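PDB 6G44: putative major capsid protein from Cafeteriavirus-dependent mavirus, which probably forms the shell of the virophage particle as a double jelly-roll capsid protein that assembles into trimers. Local coordinates for residues C[96-101]-C[200-205]; C[152-155]-C[160-163]; C[237-242]-C[342-347]; C[244-249]-C[347-352]. All blocks are in the same frame, centred on the assembly; numbering follows the deposited sequence.

Contact 1 of 4, residues C[96-101]-C[200-205]; sequences IGLKSF and FVVDEA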
loop_
_atom_site.group_PDB
_atom_site.type_symbol
_atom_site.label_atom_id
_atom_site.label_comp_id
_atom_site.label_asym_id
_atom_site.label_seq_id
_atom_site.Cartn_x
_atom_site.Cartn_y
_atom_site.Cartn_z
ATOM N N ILE C 96 0.761 23.083 -11.918
ATOM C CA ILE C 96 0.026 23.905 -10.956
ATOM C C ILE C 96 -0.763 23.004 -10.016
ATOM O O ILE C 96 -1.417 22.045 -10.461
ATOM C CB ILE C 96 -0.996 24.843 -11.667
ATOM C CG1 ILE C 96 -0.318 25.719 -12.723
ATOM C CG2 ILE C 96 -1.733 25.719 -10.659
ATOM C CD1 ILE C 96 0.746 26.648 -12.185
ATOM N N GLY C 97 -0.733 23.327 -8.743
ATOM C CA GLY C 97 -1.567 22.656 -7.768
ATOM C C GLY C 97 -1.569 23.387 -6.472
ATOM O O GLY C 97 -1.365 24.616 -6.421
ATOM N N LEU C 98 -1.753 22.639 -5.388
ATOM C CA LEU C 98 -1.731 23.183 -4.048
ATOM C C LEU C 98 -0.598 22.598 -3.211
ATOM O O LEU C 98 -0.159 21.461 -3.457
ATOM C CB LEU C 98 -3.081 22.963 -3.350
ATOM C CG LEU C 98 -4.305 23.554 -4.041
ATOM C CD1 LEU C 98 -5.586 23.173 -3.331
ATOM C CD2 LEU C 98 -4.217 25.068 -4.176
ATOM N N LYS C 99 -0.137 23.375 -2.236
ATOM C CA LYS C 99 0.826 22.891 -1.243
ATOM C C LYS C 99 0.167 21.849 -0.349
ATOM O O LYS C 99 -1.064 21.730 -0.337
ATOM C CB LYS C 99 1.425 24.061 -0.453
ATOM C CG LYS C 99 2.281 24.966 -1.340
ATOM C CD LYS C 99 3.021 26.011 -0.541
ATOM C CE LYS C 99 3.906 26.869 -1.424
ATOM N NZ LYS C 99 4.684 27.822 -0.607
ATOM N N SER C 100 0.982 21.059 0.359
ATOM C CA SER C 100 0.486 20.031 1.279
ATOM C C SER C 100 -0.365 20.650 2.396
ATOM O O SER C 100 0.079 21.584 3.044
ATOM C CB SER C 100 1.683 19.278 1.881
ATOM O OG SER C 100 2.515 18.751 0.845
ATOM N N PHE C 101 -1.547 20.115 2.636
ATOM C CA PHE C 101 -2.422 20.563 3.746
ATOM C C PHE C 101 -2.668 22.076 3.678
ATOM O O PHE C 101 -2.355 22.807 4.622
ATOM C CB PHE C 101 -1.890 20.120 5.119
ATOM C CG PHE C 101 -1.526 18.663 5.140
ATOM C CD1 PHE C 101 -2.515 17.737 5.308
ATOM C CD2 PHE C 101 -0.232 18.239 4.879
ATOM C CE1 PHE C 101 -2.249 16.393 5.243
ATOM C CE2 PHE C 101 0.047 16.875 4.792
ATOM C CZ PHE C 101 -0.966 15.957 4.970
ATOM N N PHE C 200 -10.709 26.956 -7.047
ATOM C CA PHE C 200 -10.419 25.785 -6.185
ATOM C C PHE C 200 -11.499 25.624 -5.120
ATOM O O PHE C 200 -12.044 26.619 -4.612
ATOM C CB PHE C 200 -9.110 25.974 -5.434
ATOM C CG PHE C 200 -7.875 25.976 -6.288
ATOM C CD1 PHE C 200 -7.202 24.802 -6.539
ATOM C CD2 PHE C 200 -7.357 27.158 -6.804
ATOM C CE1 PHE C 200 -6.058 24.798 -7.275
ATOM C CE2 PHE C 200 -6.217 27.160 -7.577
ATOM C CZ PHE C 200 -5.538 25.972 -7.795
ATOM N N VAL C 201 -11.764 24.380 -4.726
ATOM C CA VAL C 201 -12.571 24.052 -3.550
ATOM C C VAL C 201 -11.805 22.971 -2.794
ATOM O O VAL C 201 -11.457 21.941 -3.403
ATOM C CB VAL C 201 -13.964 23.530 -3.885
ATOM C CG1 VAL C 201 -14.756 23.293 -2.625
ATOM C CG2 VAL C 201 -14.719 24.497 -4.770
ATOM N N VAL C 202 -11.553 23.185 -1.524
ATOM C CA VAL C 202 -10.840 22.191 -0.666
ATOM C C VAL C 202 -11.608 22.012 0.629
ATOM O O VAL C 202 -11.945 23.019 1.286
ATOM C CB VAL C 202 -9.408 22.648 -0.333
ATOM C CG1 VAL C 202 -8.730 21.707 0.662
ATOM C CG2 VAL C 202 -8.604 22.781 -1.613
ATOM N N ASP C 203 -11.848 20.759 1.028
ATOM C CA ASP C 203 -12.557 20.392 2.276
ATOM C C ASP C 203 -11.541 19.594 3.108
ATOM O O ASP C 203 -11.274 18.425 2.780
ATOM C CB ASP C 203 -13.808 19.562 1.921
ATOM C CG ASP C 203 -14.653 19.141 3.116
ATOM O OD1 ASP C 203 -14.134 19.070 4.237
ATOM O OD2 ASP C 203 -15.881 18.839 2.916
ATOM N N GLU C 204 -11.004 20.198 4.157
ATOM C CA GLU C 204 -9.880 19.653 4.945
ATOM C C GLU C 204 -10.228 19.671 6.445
ATOM O O GLU C 204 -10.819 20.639 6.946
ATOM C CB GLU C 204 -8.634 20.504 4.657
ATOM C CG GLU C 204 -7.360 20.087 5.375
ATOM C CD GLU C 204 -6.112 20.751 4.814
ATOM O OE1 GLU C 204 -6.011 20.874 3.569
ATOM O OE2 GLU C 204 -5.236 21.150 5.626
ATOM N N ALA C 205 -9.912 18.599 7.176
ATOM C CA ALA C 205 -10.123 18.554 8.610
ATOM C C ALA C 205 -9.294 19.633 9.301
ATOM O O ALA C 205 -8.109 19.815 8.966
ATOM C CB ALA C 205 -9.752 17.184 9.155
#
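Leu98 lays one methyl over the ring of Phe200 and pushes the other against Val202. Its CD2 stands over one face of the ring, displaced toward the rim, in a CH-pi contact 3.9 Å from the centroid of Phe200 and 23° off the ring normal. The nearest ring atom is Phe200 CE1, 3.6 Å from Leu98 CD2. The other branch makes a tight fit, with Leu98 CD1 3.5 Å from Val202 CG2. The Leu98 chain continues straight to CD1 (chi2 175°), which carries this methyl on to the valine while CD2 stays with the ring.

The other end of the contact is polar. The extended side chain of Glu204 brings its carboxylate up to the backbone of Phe101, with Glu204 OE2 3.4 Å from Phe101 C. OE2 also lies near the ring plane, at an edge of Phe101. Phe101 O and Glu204 OE2 are both acceptors and do not bond. The carboxylate instead takes hydrogen bonds from Ser143 at OE1 and from Asn104 at OE2, so the buried acid has partners on both oxygens.

Phe200, Val202 and Glu204, every second residue of strand 195-205, point from one face of a jelly-roll sheet where this strand pairs with strand 74-84. Strand 96-98 lies over that face and pairs with strand 242-244 in a separate two-stranded sheet. Farther out, Phe79 meets the Phe200 ring with the planes at about 30°, and Ile242 touches both Leu98 and Phe200. Val103 of helix 102-105 packs on Val202. The backbone of Phe101 is held by Cys145, and Leu98 O accepts from Arg176 NE.

Contact 2 of 4, residues C[152-155]-C[160-163]; sequences NKIK and NNPY. With SO4 (sulfate ion), chain P.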
loop_
_atom_site.group_PDB
_atom_site.type_symbol
_atom_site.label_atom_id
_atom_site.label_comp_id
_atom_site.label_asym_id
_atom_site.label_seq_id
_atom_site.Cartn_x
_atom_site.Cartn_y
_atom_site.Cartn_z
ATOM N N ASN C 152 13.513 19.666 -2.897
ATOM C CA ASN C 152 13.311 21.094 -2.769
ATOM C C ASN C 152 12.902 21.794 -4.079
ATOM O O ASN C 152 12.737 23.019 -4.075
ATOM C CB ASN C 152 14.545 21.745 -2.135
ATOM C CG ASN C 152 15.712 21.875 -3.088
ATOM O OD1 ASN C 152 15.808 21.194 -4.101
ATOM N ND2 ASN C 152 16.647 22.755 -2.723
ATOM N N LYS C 153 12.756 21.038 -5.165
ATOM C CA LYS C 153 12.244 21.531 -6.435
ATOM C C LYS C 153 11.332 20.490 -7.051
ATOM O O LYS C 153 11.551 19.270 -6.899
ATOM C CB LYS C 153 13.358 21.783 -7.432
ATOM C CG LYS C 153 14.340 22.868 -7.061
ATOM C CD LYS C 153 15.168 23.198 -8.281
ATOM C CE LYS C 153 16.240 24.228 -8.010
ATOM N NZ LYS C 153 17.379 23.806 -8.839
ATOM N N ILE C 154 10.335 20.969 -7.789
ATOM C CA ILE C 154 9.377 20.125 -8.501
ATOM C C ILE C 154 9.419 20.529 -9.956
ATOM O O ILE C 154 9.388 21.730 -10.263
ATOM C CB ILE C 154 7.950 20.346 -7.949
ATOM C CG1 ILE C 154 7.844 19.834 -6.517
ATOM C CG2 ILE C 154 6.908 19.697 -8.845
ATOM C CD1 ILE C 154 6.659 20.398 -5.736
ATOM N N LYS C 155 9.514 19.572 -10.866
ATOM C CA LYS C 155 9.556 19.853 -12.312
ATOM C C LYS C 155 8.632 18.925 -13.054
ATOM O O LYS C 155 8.570 17.723 -12.756
ATOM C CB LYS C 155 10.968 19.677 -12.856
ATOM C CG LYS C 155 12.002 20.582 -12.199
ATOM C CD LYS C 155 13.369 20.520 -12.900
ATOM C CE LYS C 155 13.977 19.121 -12.903
ATOM N NZ LYS C 155 15.368 19.157 -13.457
ATOM N N ASN C 160 8.364 12.107 -10.273
ATOM C CA ASN C 160 7.939 12.393 -8.897
ATOM C C ASN C 160 7.525 13.865 -8.854
ATOM O O ASN C 160 8.311 14.779 -8.540
ATOM C CB ASN C 160 9.020 12.095 -7.875
ATOM C CG ASN C 160 8.493 12.266 -6.456
ATOM O OD1 ASN C 160 7.405 11.803 -6.168
ATOM N ND2 ASN C 160 9.233 12.969 -5.595
ATOM N N ASN C 161 6.263 14.082 -9.183
ATOM C CA ASN C 161 5.736 15.436 -9.386
ATOM C C ASN C 161 4.327 15.477 -8.831
ATOM O O ASN C 161 3.404 14.976 -9.471
ATOM C CB ASN C 161 5.719 15.769 -10.888
ATOM C CG ASN C 161 5.000 17.060 -11.189
ATOM O OD1 ASN C 161 4.713 17.840 -10.275
ATOM N ND2 ASN C 161 4.678 17.295 -12.479
ATOM N N PRO C 162 4.143 16.108 -7.669
ATOM C CA PRO C 162 2.815 16.153 -7.064
ATOM C C PRO C 162 1.828 17.030 -7.852
ATOM O O PRO C 162 0.642 16.981 -7.581
ATOM C CB PRO C 162 3.071 16.724 -5.677
ATOM C CG PRO C 162 4.250 17.588 -5.862
ATOM C CD PRO C 162 5.114 16.891 -6.873
ATOM N N TYR C 163 2.300 17.787 -8.854
ATOM C CA TYR C 163 1.350 18.540 -9.697
ATOM C C TYR C 163 0.934 17.814 -10.950
ATOM O O TYR C 163 0.207 18.373 -11.762
ATOM C CB TYR C 163 1.863 19.977 -9.951
ATOM C CG TYR C 163 2.231 20.669 -8.657
ATOM C CD1 TYR C 163 1.426 20.582 -7.509
ATOM C CD2 TYR C 163 3.421 21.408 -8.543
ATOM C CE1 TYR C 163 1.805 21.151 -6.307
ATOM C CE2 TYR C 163 3.792 22.001 -7.345
ATOM C CZ TYR C 163 2.992 21.876 -6.228
ATOM O OH TYR C 163 3.317 22.399 -5.001
HETATM S S SO4 P . 16.614 15.874 -12.587
HETATM O O1 SO4 P . 17.260 17.194 -12.459
HETATM O O2 SO4 P . 17.633 14.821 -12.844
HETATM O O3 SO4 P . 15.836 15.522 -11.369
HETATM O O4 SO4 P . 15.658 16.008 -13.729
HETATM O O HOH W 1 9.590 16.861 -9.781
#
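One water joins Lys155 to Asn160. It accepts from Lys155 N at 2.9 Å and donates to Asn160 O at 2.7 Å, bridging the two backbones where the side chains do not meet.

Ile154 carries the direct contact, and its two branches do different work. CG2 abuts the amide oxygen of Asn161, with Ile154 CG2 and Asn161 OD1 3.2 Å apart. CD1 touches both a proline and an aromatic ring. Ile154 CD1 lies 3.7 Å from Pro162 CG, and equally far, 3.7 Å, from Tyr163 CE2. The isoleucine runs roughly perpendicular to the tyrosine. Pro162 CG in turn sits over the centre of one face of the Tyr163 ring, so proline, ring and isoleucine close on one another. The phenol end is tied to Arg176, whose NH2 is bonded to Tyr163 OH.

Lys155 turns away from this apolar group. A bend at chi3 (-60°) leads its ammonium to a sulfate, probably from the crystallisation liquor, and Lys155 NZ bonds sulfate O1 at 2.9 Å. Asn400 and Thr403 of the same chain, with Lys93 and Thr167 of the third subunit, complete the anion site at the subunit interface.

Asn161 ND2 donates to Asp94 O, which helps fix the rotation of the amide. Asn161 OD1 accepts from Tyr163 N at 2.8 Å (N-H...O angle 149°), with the donor 56° out of the carbonyl plane. This bond makes Asn161-Pro162-Tyr163 an Asx turn, set in the long loop between helix 136-142 and strand 183-186.

Contact 3 of 4, residues C[237-242]-C[342-347]; sequences KPENMI and ETPTKK. With SO4 (sulfate ion), chain B.
A surface salt bridge between Glu239 and Lys347 joins the two halves of the double jelly-roll. Glu239 is on the short helix 238-241 of the first half. Lys347 is in the loop between strands 334-341 and 355-363 of the second.

Glu239 OE1 and Lys347 NZ are 3.4 Å apart, so the hydrogen bond within the ion pair is weak. The glutamate meets the lysine nearly square-on. It runs out extended, CG anti to the backbone N (chi1 -173°), while the lysine bends at its last torsion (chi4 -52°) to bring NZ round to the acid. On the other carboxylate oxygen, Glu239 OE2 rests 3.7 Å from Pro344 CG. Nearer the helix, Glu239 CG lies 3.5 Å from Lys347 O.

Lys99 NZ reinforces the junction by donating to both Glu239 O and Lys347 O. Farther along the loop, Thr343 OG1 donates to a sulfate O3 at 2.9 Å, and His467 ND1 also bonds that anion, which probably came from the crystallisation liquor.

The long ion pair is exposed at its lysine end, so it probably adds only modestly to stability. Lys99, which bonds both backbones, links them more directly.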
loop_
_atom_site.group_PDB
_atom_site.type_symbol
_atom_site.label_atom_id
_atom_site.label_comp_id
_atom_site.label_asym_id
_atom_site.label_seq_id
_atom_site.Cartn_x
_atom_site.Cartn_y
_atom_site.Cartn_z
ATOM N N LYS C 237 -3.536 32.697 1.841
ATOM C CA LYS C 237 -2.830 33.520 0.881
ATOM C C LYS C 237 -1.983 32.640 0.006
ATOM O O LYS C 237 -1.739 31.490 0.343
ATOM C CB LYS C 237 -1.985 34.548 1.602
ATOM C CG LYS C 237 -0.824 34.029 2.400
ATOM C CD LYS C 237 -0.304 35.141 3.292
ATOM C CE LYS C 237 1.020 34.748 3.897
ATOM N NZ LYS C 237 1.410 35.714 4.960
ATOM N N PRO C 238 -1.537 33.156 -1.141
ATOM C CA PRO C 238 -0.891 32.315 -2.132
ATOM C C PRO C 238 0.319 31.541 -1.610
ATOM O O PRO C 238 0.458 30.344 -1.929
ATOM C CB PRO C 238 -0.518 33.318 -3.222
ATOM C CG PRO C 238 -1.581 34.333 -3.137
ATOM C CD PRO C 238 -1.741 34.522 -1.669
ATOM N N GLU C 239 1.174 32.144 -0.800
ATOM C CA GLU C 239 2.347 31.423 -0.298
ATOM C C GLU C 239 1.987 30.239 0.599
ATOM O O GLU C 239 2.775 29.328 0.764
ATOM C CB GLU C 239 3.272 32.387 0.467
ATOM C CG GLU C 239 4.582 31.779 0.891
ATOM C CD GLU C 239 5.666 32.788 1.208
ATOM O OE1 GLU C 239 5.359 33.999 1.334
ATOM O OE2 GLU C 239 6.833 32.348 1.356
ATOM N N ASN C 240 0.832 30.284 1.242
ATOM C CA ASN C 240 0.383 29.167 2.052
ATOM C C ASN C 240 -0.305 28.067 1.279
ATOM O O ASN C 240 -0.194 26.901 1.673
ATOM C CB ASN C 240 -0.456 29.666 3.215
ATOM C CG ASN C 240 0.392 30.379 4.246
ATOM O OD1 ASN C 240 1.589 30.122 4.364
ATOM N ND2 ASN C 240 -0.224 31.269 5.007
ATOM N N MET C 241 -0.952 28.394 0.184
ATOM C CA MET C 241 -1.836 27.451 -0.535
ATOM C C MET C 241 -1.333 26.971 -1.884
ATOM O O MET C 241 -1.585 25.840 -2.228
ATOM C CB MET C 241 -3.234 28.055 -0.745
ATOM C CG MET C 241 -3.927 28.419 0.540
ATOM S SD MET C 241 -5.658 28.818 0.317
ATOM C CE MET C 241 -5.548 30.232 -0.753
ATOM N N ILE C 242 -0.737 27.847 -2.697
ATOM C CA ILE C 242 -0.520 27.620 -4.100
ATOM C C ILE C 242 0.875 27.077 -4.387
ATOM O O ILE C 242 1.874 27.596 -3.926
ATOM C CB ILE C 242 -0.753 28.947 -4.889
ATOM C CG1 ILE C 242 -2.169 29.489 -4.599
ATOM C CG2 ILE C 242 -0.502 28.772 -6.385
ATOM C CD1 ILE C 242 -3.310 28.645 -5.149
ATOM N N GLU C 342 14.809 30.158 7.180
ATOM C CA GLU C 342 13.897 31.170 7.724
ATOM C C GLU C 342 13.101 31.917 6.655
ATOM O O GLU C 342 11.919 32.187 6.857
ATOM C CB GLU C 342 14.637 32.142 8.660
ATOM C CG GLU C 342 14.850 31.531 10.036
ATOM C CD GLU C 342 15.485 32.470 11.045
ATOM O OE1 GLU C 342 14.762 33.092 11.842
ATOM O OE2 GLU C 342 16.718 32.564 11.066
ATOM N N THR C 343 13.741 32.236 5.538
ATOM C CA THR C 343 13.127 33.046 4.494
ATOM C C THR C 343 13.129 32.325 3.148
ATOM O O THR C 343 14.185 32.132 2.545
ATOM C CB THR C 343 13.867 34.404 4.377
ATOM O OG1 THR C 343 13.927 35.001 5.677
ATOM C CG2 THR C 343 13.134 35.351 3.409
ATOM N N PRO C 344 11.939 31.913 2.674
ATOM C CA PRO C 344 11.882 31.295 1.341
ATOM C C PRO C 344 12.352 32.263 0.254
ATOM O O PRO C 344 12.060 33.469 0.326
ATOM C CB PRO C 344 10.391 30.966 1.181
ATOM C CG PRO C 344 9.915 30.753 2.566
ATOM C CD PRO C 344 10.650 31.779 3.380
ATOM N N THR C 345 13.094 31.756 -0.716
ATOM C CA THR C 345 13.542 32.569 -1.843
ATOM C C THR C 345 12.514 32.595 -2.975
ATOM O O THR C 345 12.551 33.464 -3.851
ATOM C CB THR C 345 14.873 32.043 -2.396
ATOM O OG1 THR C 345 14.716 30.693 -2.835
ATOM C CG2 THR C 345 15.962 32.120 -1.329
ATOM N N LYS C 346 11.622 31.604 -2.981
ATOM C CA LYS C 346 10.552 31.511 -3.958
ATOM C C LYS C 346 9.281 31.291 -3.150
ATOM O O LYS C 346 9.305 30.553 -2.157
ATOM C CB LYS C 346 10.787 30.318 -4.863
ATOM C CG LYS C 346 11.909 30.497 -5.872
ATOM C CD LYS C 346 12.115 29.181 -6.603
ATOM C CE LYS C 346 12.405 29.338 -8.085
ATOM N NZ LYS C 346 12.026 28.086 -8.806
ATOM N N LYS C 347 8.176 31.883 -3.567
ATOM C CA LYS C 347 6.959 31.790 -2.768
ATOM C C LYS C 347 6.160 30.482 -2.963
ATOM O O LYS C 347 5.376 30.128 -2.090
ATOM C CB LYS C 347 6.036 32.969 -3.046
ATOM C CG LYS C 347 6.580 34.330 -2.624
ATOM C CD LYS C 347 5.582 35.429 -3.007
ATOM C CE LYS C 347 5.785 36.740 -2.257
ATOM N NZ LYS C 347 5.839 36.574 -0.779
HETATM S S SO4 B . 17.760 35.500 5.208
HETATM O O1 SO4 B . 18.559 34.413 4.650
HETATM O O2 SO4 B . 18.628 36.470 5.913
HETATM O O3 SO4 B . 16.768 34.973 6.187
HETATM O O4 SO4 B . 17.039 36.146 4.089
#

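Contact 4 of 4, residues C[244-249]-C[347-352]; sequences IADDVK and KFAPDQ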
loop_
_atom_site.group_PDB
_atom_site.type_symbol
_atom_site.label_atom_id
_atom_site.label_comp_id
_atom_site.label_asym_id
_atom_site.label_seq_id
_atom_site.Cartn_x
_atom_site.Cartn_y
_atom_site.Cartn_z
ATOM N N ILE C 244 3.517 25.969 -7.574
ATOM C CA ILE C 244 3.879 26.147 -8.984
ATOM C C ILE C 244 5.212 25.451 -9.189
ATOM O O ILE C 244 6.168 25.732 -8.481
ATOM C CB ILE C 244 3.972 27.647 -9.397
ATOM C CG1 ILE C 244 2.648 28.367 -9.089
ATOM C CG2 ILE C 244 4.303 27.730 -10.870
ATOM C CD1 ILE C 244 2.694 29.873 -9.249
ATOM N N ALA C 245 5.246 24.515 -10.140
ATOM C CA ALA C 245 6.475 23.807 -10.489
ATOM C C ALA C 245 7.608 24.780 -10.826
ATOM O O ALA C 245 7.390 25.855 -11.406
ATOM C CB ALA C 245 6.248 22.867 -11.645
ATOM N N ASP C 246 8.811 24.391 -10.434
ATOM C CA ASP C 246 10.004 25.213 -10.604
ATOM C C ASP C 246 10.480 25.329 -12.030
ATOM O O ASP C 246 11.386 26.131 -12.262
ATOM C CB ASP C 246 11.088 24.699 -9.652
ATOM C CG ASP C 246 10.649 24.820 -8.211
ATOM O OD1 ASP C 246 10.651 25.980 -7.694
ATOM O OD2 ASP C 246 10.188 23.814 -7.608
ATOM N N ASP C 247 9.902 24.576 -12.971
ATOM C CA ASP C 247 10.229 24.709 -14.386
ATOM C C ASP C 247 9.183 25.446 -15.218
ATOM O O ASP C 247 9.324 25.496 -16.446
ATOM C CB ASP C 247 10.664 23.381 -15.022
ATOM C CG ASP C 247 9.583 22.299 -15.078
ATOM O OD1 ASP C 247 8.537 22.401 -14.384
ATOM O OD2 ASP C 247 9.831 21.309 -15.836
ATOM N N VAL C 248 8.204 26.086 -14.578
ATOM C CA VAL C 248 7.347 27.045 -15.290
ATOM C C VAL C 248 8.212 28.264 -15.605
ATOM O O VAL C 248 8.910 28.772 -14.745
ATOM C CB VAL C 248 6.120 27.478 -14.461
ATOM C CG1 VAL C 248 5.270 28.521 -15.204
ATOM C CG2 VAL C 248 5.251 26.261 -14.129
ATOM N N LYS C 249 8.139 28.721 -16.845
ATOM C CA LYS C 249 8.957 29.855 -17.278
ATOM C C LYS C 249 8.243 31.184 -17.000
ATOM O O LYS C 249 7.002 31.285 -17.072
ATOM C CB LYS C 249 9.277 29.727 -18.752
ATOM C CG LYS C 249 10.107 28.501 -19.109
ATOM C CD LYS C 249 10.394 28.421 -20.603
ATOM C CE LYS C 249 11.371 27.295 -20.914
ATOM N NZ LYS C 249 11.441 26.988 -22.371
ATOM N N LYS C 347 8.176 31.883 -3.567
ATOM C CA LYS C 347 6.959 31.790 -2.768
ATOM C C LYS C 347 6.160 30.482 -2.963
ATOM O O LYS C 347 5.376 30.128 -2.090
ATOM C CB LYS C 347 6.036 32.969 -3.046
ATOM C CG LYS C 347 6.580 34.330 -2.624
ATOM C CD LYS C 347 5.582 35.429 -3.007
ATOM C CE LYS C 347 5.785 36.740 -2.257
ATOM N NZ LYS C 347 5.839 36.574 -0.779
ATOM N N PHE C 348 6.328 29.807 -4.093
ATOM C CA PHE C 348 5.404 28.725 -4.483
ATOM C C PHE C 348 6.096 27.376 -4.617
ATOM O O PHE C 348 5.562 26.463 -5.221
ATOM C CB PHE C 348 4.624 29.138 -5.741
ATOM C CG PHE C 348 4.035 30.518 -5.609
ATOM C CD1 PHE C 348 3.031 30.754 -4.712
ATOM C CD2 PHE C 348 4.553 31.589 -6.331
ATOM C CE1 PHE C 348 2.525 32.020 -4.528
ATOM C CE2 PHE C 348 4.048 32.869 -6.141
ATOM C CZ PHE C 348 3.052 33.082 -5.242
ATOM N N ALA C 349 7.280 27.294 -4.026
ATOM C CA ALA C 349 8.154 26.109 -4.056
ATOM C C ALA C 349 8.070 25.329 -2.764
ATOM O O ALA C 349 7.508 25.791 -1.782
ATOM C CB ALA C 349 9.591 26.564 -4.275
ATOM N N PRO C 350 8.624 24.103 -2.756
ATOM C CA PRO C 350 8.675 23.337 -1.509
ATOM C C PRO C 350 9.370 24.069 -0.370
ATOM O O PRO C 350 10.315 24.849 -0.580
ATOM C CB PRO C 350 9.490 22.104 -1.911
ATOM C CG PRO C 350 9.209 21.929 -3.372
ATOM C CD PRO C 350 9.224 23.341 -3.867
ATOM N N ASP C 351 8.900 23.828 0.838
ATOM C CA ASP C 351 9.609 24.313 2.035
ATOM C C ASP C 351 10.988 23.660 2.146
ATOM O O ASP C 351 11.171 22.496 1.797
ATOM C CB ASP C 351 8.794 24.061 3.314
ATOM C CG ASP C 351 7.691 25.084 3.540
ATOM O OD1 ASP C 351 7.728 26.179 2.965
ATOM O OD2 ASP C 351 6.843 24.808 4.414
ATOM N N GLN C 352 11.959 24.422 2.633
ATOM C CA GLN C 352 13.324 23.956 2.777
ATOM C C GLN C 352 13.725 23.804 4.240
ATOM O O GLN C 352 13.609 24.744 5.044
ATOM C CB GLN C 352 14.264 24.953 2.121
ATOM C CG GLN C 352 15.723 24.544 2.152
ATOM C CD GLN C 352 16.001 23.450 1.151
ATOM O OE1 GLN C 352 16.063 23.717 -0.057
ATOM N NE2 GLN C 352 16.119 22.222 1.621
#
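Ile244 and Phe348 form the close part of this contact. Ile244 N donates to Phe348 O at 3.2 Å, and the bond is nearly straight at 173°. The donor is tilted 18° from the carbonyl plane. The two side chains run alongside each other in one direction, with Ile244 CD1 3.9 Å from Phe348 CD2. Lys347 CB covers the centre of one face of the Phe348 ring, 3.6 Å above its plane. Ile244 and Phe348 are both buried.

Asp246 makes the looser, partly exposed side. Its carboxylate only brushes carbon atoms across the contact: Asp246 OD1 is 3.6 Å from Ala349 CB, and Asp246 OD2 is 3.9 Å from Pro350 CD. Its stronger partners are outside the two segments, a salt bridge from OD1 to Lys346 NZ and a hydrogen bond to OD2 from Ile154 N. A glycerol, probably from the crystallisation liquor, lies close to Pro350 and bonds Asp351 N.

Ala245 to Val248 form a type I beta turn just after strand 242-244, which pairs with strand 96-98. The facing residues 347-352 lead into strand 355-363 of the second jelly roll. Pro238 of helix 238-241 packs against Phe348.

Contact 2 is nested within the chain loop closed by contact 1. Contacts 3 and 4 follow later, with alternating segments that share Lys347. Contacts 2 and 4 have centres about 8 Å apart, and contacts 3 and 4 about 9 Å; contact 1 is about 15 to 16 Å from the others. Strands 96-98 and 242-244 pair between contact 1 and the later two. Asp246 of contact 4 meets both Ile154 of contact 2 and Lys346 of contact 3, while Lys99 of contact 1 reaches the backbone of contact 3. Contacts 3 and 4 join the first jelly roll to residues 342-352 of the second, and contacts 1 and 2 back them from the first.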